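Local coordinates for polyketide synthase/nonribosomal peptide synthetase hybrid RzxB (Pseudomonas fluorescens, PDB 5IL6), which probably dehydrates beta-hydroxyacyl polyketide intermediates through its double-hotdog dehydratase domain, as part of an assembly line linked to rhizoxin biosynthesis, at residues H14-R19 with M56-Q61; G26-S31 with E98-L103. One frame throughout, in Å; residues are numbered along the deposited sequence.

Contact 1. Residues H14-R19 with M56-Q61; sequences HPLLHR and MIVMIQ
A chi1 of -173° extends the H14 imidazole away from its own backbone N and toward the helix, where H14 CE1 rests 3.6 Å from V58 CG1. The two side chains cross at about a right angle, the methyl coming obliquely onto the ring. The same CG1 also receives L16, whose CD1 lies 3.7 Å away, so one valine branch of the helix is held by two residues of the loop. The next residue, L17, brings CD1 to within 3.6 Å of M59 CG, again with the side chains crossed. M59 is extended as far as SD; M59 CG lies 3.7 Å from L16 O, and the bend at the last torsion (chi3 -38°) turns CE back toward the same oxygen. In this half of the double-hotdog fold of polyketide synthase dehydratases, helix 53-67 is the long hotdog helix, and the contact packs the loop leading into strand 19-20 against it. The loop itself is shaped by a type I beta turn from H14 to L17, closed by the backbone bond from L17 N to H14 O. Within that turn H14 ND1 accepts the N-H of L16 at 3.1 Å in a nearly straight bond, the donor tilted 20° from the ring plane, which pins the ring's rotation; P15 CD lies over one of its faces. Were H14 cut back to an alanine, L16 N would probably lose this acceptor and a gap would be likely to open beside V58 CG1. F200 meets the H14 ring nearly perpendicularly, while the carbonyl oxygen of L16 is satisfied by S31 OG.

Contact 2. Residues G26-S31 with E98-L103; sequences GLRYLS and ELFLEL
Backbone hydrogen bonds join L27-S31 to E98-L103 as antiparallel strands, their axes 4.7 Å apart at closest approach. Y29 and L101 form a hydrogen-bonded pair, with Y29 N donating to L101 O at 2.8 Å in the carbonyl plane and L101 N returning to Y29 O. S31 and L99 repeat the exchange, L99 N nearly in line with the S31 carbonyl. At the other end L103 N reaches L27 O at 3.1 Å, and a water bridges L27 N and L103 O.

Apolar contacts differ on the two faces. On that of Y29 and L101, Y29 CD1 packs 3.8 Å from L101 CD2, while L103 CB sits at the edge of the tyrosine ring. On the other, L30 CD1 makes a CH-pi contact over the F100 face, 3.9 Å from the ring centroid, and E98, on the strand of F100, brings CB against the same methyl.

Among the charged groups, R28 leaves the strand extended at chi1 (-173°) and bends at chi3 (48°), which lays the guanidinium beside the F100 ring, planes 14° apart, with NH1 3.7 Å from F100 CE2; its salt bridge is to D23. R28 meets E102 through aliphatic carbons, R28 CD 3.9 Å from E102 CG, their charged ends apart; E98 pairs with R32.

Y29 and L101 pack on helix 53-67, as expected for the antiparallel sheet that wraps the central helix of a hotdog fold.

Overall arrangement
Both contacts belong to the same hotdog half and touch directly, their centres about 10 Å apart. Contact 1 is buried, about 12 Å from the chain centre to its own centre, and relies on apolar packing of a loop on a helix, with no hydrogen bond across it. Contact 2, about 18 Å out, is only partly buried; main-chain bonds carry it, and its R28, L30, F100 and E102 face mixes charged with apolar side chains. Helix 53-67 is common ground, since L101 touches M59. The loop also continues into strand 19-20, beside strand 27-32: R19 O lies 2.8 Å from L30 N, a probable hydrogen bond, and S31 OG also bonds to H18 N.

Contact 1. Residues H14-R19 with M56-Q61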
ATOM      1  N   HIS A  14     -15.052   1.518  -8.369  1.00 31.02           N
ATOM      2  CA  HIS A  14     -14.243   1.737  -7.184  1.00 31.61           C
ATOM      3  C   HIS A  14     -13.412   2.982  -7.461  1.00 27.79           C
ATOM      4  O   HIS A  14     -13.033   3.213  -8.615  1.00 26.19           O
ATOM      5  CB  HIS A  14     -13.361   0.517  -6.908  1.00 26.83           C
ATOM      6  CG  HIS A  14     -12.610   0.586  -5.616  1.00 22.47           C
ATOM      7  ND1 HIS A  14     -11.400   1.232  -5.495  1.00 20.56           N
ATOM      8  CD2 HIS A  14     -12.887   0.072  -4.394  1.00 27.76           C
ATOM      9  CE1 HIS A  14     -10.966   1.121  -4.252  1.00 24.09           C
ATOM     10  NE2 HIS A  14     -11.849   0.421  -3.564  1.00 24.97           N
ATOM     11  N   PRO A  15     -13.121   3.816  -6.461  1.00 29.94           N
ATOM     12  CA  PRO A  15     -12.337   5.032  -6.743  1.00 33.16           C
ATOM     13  C   PRO A  15     -11.022   4.768  -7.458  1.00 34.06           C
ATOM     14  O   PRO A  15     -10.541   5.643  -8.191  1.00 38.75           O
ATOM     15  CB  PRO A  15     -12.112   5.633  -5.351  1.00 36.91           C
ATOM     16  CG  PRO A  15     -13.228   5.117  -4.520  1.00 36.58           C
ATOM     17  CD  PRO A  15     -13.611   3.776  -5.071  1.00 33.35           C
ATOM     18  N   LEU A  16     -10.423   3.591  -7.273  1.00 30.87           N
ATOM     19  CA  LEU A  16      -9.161   3.244  -7.915  1.00 29.47           C
ATOM     20  C   LEU A  16      -9.302   2.161  -8.975  1.00 30.14           C
ATOM     21  O   LEU A  16      -8.291   1.744  -9.553  1.00 29.24           O
ATOM     22  CB  LEU A  16      -8.141   2.782  -6.866  1.00 31.40           C
ATOM     23  CG  LEU A  16      -7.565   3.830  -5.911  1.00 36.89           C
ATOM     24  CD1 LEU A  16      -6.577   3.167  -4.961  1.00 37.99           C
ATOM     25  CD2 LEU A  16      -6.901   4.973  -6.664  1.00 37.63           C
ATOM     26  N   LEU A  17     -10.520   1.701  -9.254  1.00 27.27           N
ATOM     27  CA  LEU A  17     -10.767   0.678 -10.274  1.00 26.24           C
ATOM     28  C   LEU A  17     -11.998   1.162 -11.036  1.00 23.83           C
ATOM     29  O   LEU A  17     -13.135   0.896 -10.641  1.00 24.18           O
ATOM     30  CB  LEU A  17     -10.974  -0.699  -9.655  1.00 28.18           C
ATOM     31  CG  LEU A  17     -10.864  -1.878 -10.619  1.00 30.43           C
ATOM     32  CD1 LEU A  17      -9.402  -2.201 -10.872  1.00 29.05           C
ATOM     33  CD2 LEU A  17     -11.600  -3.088 -10.072  1.00 39.48           C
ATOM     34  N   HIS A  18     -11.758   1.893 -12.124  1.00 18.35           N
ATOM     35  CA  HIS A  18     -12.815   2.686 -12.739  1.00 22.71           C
ATOM     36  C   HIS A  18     -13.762   1.844 -13.584  1.00 26.50           C
ATOM     37  O   HIS A  18     -14.985   1.979 -13.465  1.00 25.75           O
ATOM     38  CB  HIS A  18     -12.199   3.800 -13.586  1.00 26.00           C
ATOM     39  CG  HIS A  18     -11.384   4.776 -12.795  1.00 26.27           C
ATOM     40  ND1 HIS A  18     -10.562   5.712 -13.383  1.00 25.56           N
ATOM     41  CD2 HIS A  18     -11.274   4.967 -11.458  1.00 25.94           C
ATOM     42  CE1 HIS A  18      -9.979   6.435 -12.444  1.00 26.43           C
ATOM     43  NE2 HIS A  18     -10.393   6.003 -11.268  1.00 25.39           N
ATOM     44  N   ARG A  19     -13.229   0.987 -14.453  1.00 26.22           N
ATOM     45  CA  ARG A  19     -14.041   0.378 -15.496  1.00 33.16           C
ATOM     46  C   ARG A  19     -13.658  -1.077 -15.716  1.00 23.46           C
ATOM     47  O   ARG A  19     -12.489  -1.457 -15.624  1.00 22.32           O
ATOM     48  CB  ARG A  19     -13.906   1.160 -16.807  1.00 58.84           C
ATOM     49  CG  ARG A  19     -14.591   2.519 -16.767  1.00 94.51           C
ATOM     50  CD  ARG A  19     -13.770   3.597 -17.454  1.00123.61           C
ATOM     51  NE  ARG A  19     -14.373   4.920 -17.274  1.00145.71           N
ATOM     52  CZ  ARG A  19     -13.815   5.945 -16.631  1.00159.98           C
ATOM     53  NH1 ARG A  19     -12.605   5.847 -16.094  1.00164.43           N
ATOM     54  NH2 ARG A  19     -14.475   7.093 -16.535  1.00164.86           N
ATOM     55  N   MET A  56      -1.736   0.463  -5.526  1.00 20.22           N
ATOM     56  CA  MET A  56      -1.856  -0.722  -6.364  1.00 22.31           C
ATOM     57  C   MET A  56      -2.373  -1.912  -5.565  1.00 19.08           C
ATOM     58  O   MET A  56      -3.109  -2.744  -6.102  1.00 18.35           O
ATOM     59  CB  MET A  56      -0.511  -1.042  -7.006  1.00 31.02           C
ATOM     60  CG  MET A  56      -0.040   0.052  -7.948  1.00 34.09           C
ATOM     61  SD  MET A  56       1.433  -0.383  -8.882  1.00 37.90           S
ATOM     62  CE  MET A  56       2.007   1.245  -9.355  1.00 42.07           C
ATOM     63  N   ILE A  57      -2.031  -1.993  -4.278  1.00 20.22           N
ATOM     64  CA  ILE A  57      -2.606  -3.026  -3.419  1.00 19.10           C
ATOM     65  C   ILE A  57      -4.116  -2.850  -3.329  1.00 18.75           C
ATOM     66  O   ILE A  57      -4.880  -3.818  -3.417  1.00 18.84           O
ATOM     67  CB  ILE A  57      -1.950  -2.990  -2.027  1.00 21.17           C
ATOM     68  CG1 ILE A  57      -0.504  -3.487  -2.113  1.00 20.78           C
ATOM     69  CG2 ILE A  57      -2.754  -3.819  -1.021  1.00 22.98           C
ATOM     70  CD1 ILE A  57       0.294  -3.292  -0.839  1.00 23.76           C
ATOM     71  N   VAL A  58      -4.565  -1.610  -3.132  1.00 17.51           N
ATOM     72  CA  VAL A  58      -5.997  -1.343  -3.047  1.00 18.48           C
ATOM     73  C   VAL A  58      -6.680  -1.695  -4.362  1.00 17.81           C
ATOM     74  O   VAL A  58      -7.806  -2.204  -4.378  1.00 20.18           O
ATOM     75  CB  VAL A  58      -6.238   0.128  -2.659  1.00 19.06           C
ATOM     76  CG1 VAL A  58      -7.719   0.480  -2.752  1.00 23.31           C
ATOM     77  CG2 VAL A  58      -5.708   0.396  -1.256  1.00 20.00           C
ATOM     78  N   MET A  59      -6.015  -1.422  -5.482  1.00 20.19           N
ATOM     79  CA  MET A  59      -6.593  -1.756  -6.778  1.00 22.47           C
ATOM     80  C   MET A  59      -6.774  -3.259  -6.926  1.00 22.10           C
ATOM     81  O   MET A  59      -7.785  -3.720  -7.469  1.00 20.60           O
ATOM     82  CB  MET A  59      -5.707  -1.198  -7.885  1.00 25.30           C
ATOM     83  CG  MET A  59      -6.269  -1.342  -9.292  1.00 42.22           C
ATOM     84  SD  MET A  59      -5.184  -0.645 -10.557  1.00 44.75           S
ATOM     85  CE  MET A  59      -4.560   0.811  -9.719  1.00 23.91           C
ATOM     86  N   ILE A  60      -5.805  -4.041  -6.453  1.00 20.32           N
ATOM     87  CA  ILE A  60      -5.938  -5.494  -6.491  1.00 19.20           C
ATOM     88  C   ILE A  60      -7.100  -5.938  -5.616  1.00 21.65           C
ATOM     89  O   ILE A  60      -7.900  -6.797  -6.007  1.00 22.60           O
ATOM     90  CB  ILE A  60      -4.620  -6.162  -6.059  1.00 20.04           C
ATOM     91  CG1 ILE A  60      -3.512  -5.822  -7.060  1.00 26.68           C
ATOM     92  CG2 ILE A  60      -4.794  -7.676  -5.947  1.00 22.69           C
ATOM     93  CD1 ILE A  60      -2.125  -6.264  -6.629  1.00 25.65           C
ATOM     94  N   GLN A  61      -7.214  -5.358  -4.418  1.00 23.00           N
ATOM     95  CA  GLN A  61      -8.310  -5.711  -3.523  1.00 23.53           C
ATOM     96  C   GLN A  61      -9.660  -5.377  -4.148  1.00 24.37           C
ATOM     97  O   GLN A  61     -10.601  -6.176  -4.076  1.00 25.57           O
ATOM     98  CB  GLN A  61      -8.140  -4.992  -2.184  1.00 26.45           C
ATOM     99  CG  GLN A  61      -6.916  -5.448  -1.396  1.00 34.42           C
ATOM    100  CD  GLN A  61      -6.582  -4.534  -0.233  1.00 33.68           C
ATOM    101  OE1 GLN A  61      -7.004  -3.378  -0.193  1.00 30.25           O
ATOM    102  NE2 GLN A  61      -5.822  -5.051   0.725  1.00 28.92           N
TER

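Contact 2. Residues G26-S31 with E98-L103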
ATOM      1  N   GLY A  26      -9.775 -12.434 -21.204  1.00 31.37           N
ATOM      2  CA  GLY A  26      -9.835 -12.638 -19.769  1.00 29.66           C
ATOM      3  C   GLY A  26     -10.352 -11.424 -19.024  1.00 24.16           C
ATOM      4  O   GLY A  26     -10.626 -10.383 -19.628  1.00 26.22           O
ATOM      5  N   LEU A  27     -10.490 -11.548 -17.707  1.00 23.03           N
ATOM      6  CA  LEU A  27     -10.952 -10.429 -16.897  1.00 21.31           C
ATOM      7  C   LEU A  27      -9.904  -9.325 -16.879  1.00 22.32           C
ATOM      8  O   LEU A  27      -8.703  -9.584 -16.758  1.00 23.18           O
ATOM      9  CB  LEU A  27     -11.258 -10.895 -15.475  1.00 20.54           C
ATOM     10  CG  LEU A  27     -12.392 -11.915 -15.355  1.00 25.08           C
ATOM     11  CD1 LEU A  27     -12.578 -12.332 -13.908  1.00 26.35           C
ATOM     12  CD2 LEU A  27     -13.701 -11.378 -15.935  1.00 23.30           C
ATOM     13  N   ARG A  28     -10.364  -8.084 -17.023  1.00 22.78           N
ATOM     14  CA  ARG A  28      -9.458  -6.952 -17.128  1.00 24.54           C
ATOM     15  C   ARG A  28     -10.191  -5.686 -16.715  1.00 22.36           C
ATOM     16  O   ARG A  28     -11.397  -5.549 -16.940  1.00 20.87           O
ATOM     17  CB  ARG A  28      -8.914  -6.826 -18.551  1.00 25.12           C
ATOM     18  CG  ARG A  28      -7.834  -5.775 -18.732  1.00 27.88           C
ATOM     19  CD  ARG A  28      -7.232  -5.878 -20.120  1.00 37.06           C
ATOM     20  NE  ARG A  28      -8.286  -5.962 -21.130  1.00 45.98           N
ATOM     21  CZ  ARG A  28      -8.504  -5.081 -22.102  1.00 52.59           C
ATOM     22  NH1 ARG A  28      -7.729  -4.013 -22.252  1.00 52.79           N
ATOM     23  NH2 ARG A  28      -9.506  -5.281 -22.945  1.00 51.74           N
ATOM     24  N   TYR A  29      -9.438  -4.752 -16.139  1.00 20.05           N
ATOM     25  CA  TYR A  29      -9.991  -3.520 -15.599  1.00 20.05           C
ATOM     26  C   TYR A  29      -9.103  -2.353 -16.005  1.00 20.79           C
ATOM     27  O   TYR A  29      -7.912  -2.524 -16.279  1.00 19.19           O
ATOM     28  CB  TYR A  29     -10.118  -3.600 -14.071  1.00 19.65           C
ATOM     29  CG  TYR A  29     -10.815  -4.857 -13.607  1.00 25.43           C
ATOM     30  CD1 TYR A  29     -10.109  -6.039 -13.428  1.00 24.92           C
ATOM     31  CD2 TYR A  29     -12.181  -4.869 -13.370  1.00 25.46           C
ATOM     32  CE1 TYR A  29     -10.740  -7.195 -13.016  1.00 24.32           C
ATOM     33  CE2 TYR A  29     -12.824  -6.022 -12.958  1.00 30.53           C
ATOM     34  CZ  TYR A  29     -12.096  -7.182 -12.784  1.00 25.85           C
ATOM     35  OH  TYR A  29     -12.724  -8.336 -12.373  1.00 26.87           O
ATOM     36  N   LEU A  30      -9.700  -1.166 -16.051  1.00 20.90           N
ATOM     37  CA  LEU A  30      -9.013   0.023 -16.533  1.00 23.90           C
ATOM     38  C   LEU A  30      -9.384   1.211 -15.660  1.00 24.04           C
ATOM     39  O   LEU A  30     -10.568   1.457 -15.413  1.00 25.41           O
ATOM     40  CB  LEU A  30      -9.371   0.301 -17.998  1.00 30.90           C
ATOM     41  CG  LEU A  30      -8.987   1.662 -18.587  1.00 39.05           C
ATOM     42  CD1 LEU A  30      -7.502   1.948 -18.409  1.00 37.27           C
ATOM     43  CD2 LEU A  30      -9.367   1.710 -20.060  1.00 44.28           C
ATOM     44  N   SER A  31      -8.369   1.925 -15.182  1.00 22.61           N
ATOM     45  CA  SER A  31      -8.543   3.215 -14.533  1.00 26.06           C
ATOM     46  C   SER A  31      -7.722   4.255 -15.283  1.00 27.79           C
ATOM     47  O   SER A  31      -6.583   3.991 -15.679  1.00 24.42           O
ATOM     48  CB  SER A  31      -8.117   3.166 -13.063  1.00 29.61           C
ATOM     49  OG  SER A  31      -8.727   2.077 -12.395  1.00 28.66           O
ATOM     50  N   GLU A  98      -3.708   5.891 -18.297  1.00 22.29           N
ATOM     51  CA  GLU A  98      -4.442   4.631 -18.285  1.00 20.22           C
ATOM     52  C   GLU A  98      -3.598   3.543 -17.632  1.00 20.05           C
ATOM     53  O   GLU A  98      -2.467   3.281 -18.059  1.00 20.71           O
ATOM     54  CB  GLU A  98      -4.828   4.227 -19.707  1.00 24.40           C
ATOM     55  CG  GLU A  98      -5.820   5.174 -20.363  1.00 26.86           C
ATOM     56  CD  GLU A  98      -6.188   4.753 -21.776  1.00 33.94           C
ATOM     57  OE1 GLU A  98      -5.354   4.116 -22.450  1.00 37.44           O
ATOM     58  OE2 GLU A  98      -7.313   5.067 -22.216  1.00 43.50           O
ATOM     59  N   LEU A  99      -4.159   2.907 -16.606  1.00 19.66           N
ATOM     60  CA  LEU A  99      -3.518   1.812 -15.891  1.00 18.92           C
ATOM     61  C   LEU A  99      -4.442   0.603 -15.939  1.00 20.37           C
ATOM     62  O   LEU A  99      -5.583   0.671 -15.472  1.00 22.69           O
ATOM     63  CB  LEU A  99      -3.217   2.213 -14.443  1.00 20.98           C
ATOM     64  CG  LEU A  99      -2.221   1.369 -13.645  1.00 20.50           C
ATOM     65  CD1 LEU A  99      -0.878   1.278 -14.343  1.00 16.20           C
ATOM     66  CD2 LEU A  99      -2.043   1.972 -12.269  1.00 24.81           C
ATOM     67  N   PHE A 100      -3.946  -0.496 -16.498  1.00 17.81           N
ATOM     68  CA  PHE A 100      -4.720  -1.714 -16.675  1.00 17.88           C
ATOM     69  C   PHE A 100      -4.392  -2.726 -15.585  1.00 23.41           C
ATOM     70  O   PHE A 100      -3.264  -2.791 -15.097  1.00 23.88           O
ATOM     71  CB  PHE A 100      -4.435  -2.334 -18.042  1.00 18.76           C
ATOM     72  CG  PHE A 100      -4.851  -1.470 -19.195  1.00 23.35           C
ATOM     73  CD1 PHE A 100      -4.011  -0.479 -19.672  1.00 21.99           C
ATOM     74  CD2 PHE A 100      -6.078  -1.653 -19.807  1.00 25.99           C
ATOM     75  CE1 PHE A 100      -4.389   0.319 -20.733  1.00 25.09           C
ATOM     76  CE2 PHE A 100      -6.460  -0.859 -20.870  1.00 26.51           C
ATOM     77  CZ  PHE A 100      -5.615   0.127 -21.333  1.00 28.75           C
ATOM     78  N   LEU A 101      -5.394  -3.519 -15.209  1.00 21.67           N
ATOM     79  CA  LEU A 101      -5.214  -4.632 -14.282  1.00 21.77           C
ATOM     80  C   LEU A 101      -5.803  -5.882 -14.916  1.00 22.56           C
ATOM     81  O   LEU A 101      -6.991  -5.908 -15.251  1.00 21.30           O
ATOM     82  CB  LEU A 101      -5.880  -4.356 -12.930  1.00 19.19           C
ATOM     83  CG  LEU A 101      -5.649  -5.401 -11.826  1.00 19.10           C
ATOM     84  CD1 LEU A 101      -5.736  -4.740 -10.460  1.00 22.65           C
ATOM     85  CD2 LEU A 101      -6.639  -6.562 -11.898  1.00 18.72           C
ATOM     86  N   GLU A 102      -4.974  -6.909 -15.083  1.00 21.88           N
ATOM     87  CA  GLU A 102      -5.404  -8.188 -15.634  1.00 24.29           C
ATOM     88  C   GLU A 102      -5.516  -9.213 -14.517  1.00 23.27           C
ATOM     89  O   GLU A 102      -4.609  -9.335 -13.687  1.00 22.81           O
ATOM     90  CB  GLU A 102      -4.432  -8.684 -16.704  1.00 27.36           C
ATOM     91  CG  GLU A 102      -4.710  -8.131 -18.089  1.00 34.26           C
ATOM     92  CD  GLU A 102      -3.679  -8.575 -19.115  1.00 40.47           C
ATOM     93  OE1 GLU A 102      -2.917  -9.522 -18.830  1.00 41.43           O
ATOM     94  OE2 GLU A 102      -3.635  -7.977 -20.209  1.00 40.87           O
ATOM     95  N   LEU A 103      -6.628  -9.945 -14.503  1.00 22.33           N
ATOM     96  CA  LEU A 103      -6.918 -10.932 -13.470  1.00 25.09           C
ATOM     97  C   LEU A 103      -7.209 -12.267 -14.138  1.00 25.52           C
ATOM     98  O   LEU A 103      -8.109 -12.359 -14.978  1.00 21.20           O
ATOM     99  CB  LEU A 103      -8.106 -10.486 -12.616  1.00 31.78           C
ATOM    100  CG  LEU A 103      -8.278 -11.098 -11.223  1.00 42.66           C
ATOM    101  CD1 LEU A 103      -9.355 -10.329 -10.477  1.00 50.32           C
ATOM    102  CD2 LEU A 103      -8.630 -12.576 -11.281  1.00 45.39           C
TER
HETATM  103  O   HOH W   1      -9.548 -13.938 -16.506  1.00 26.03           O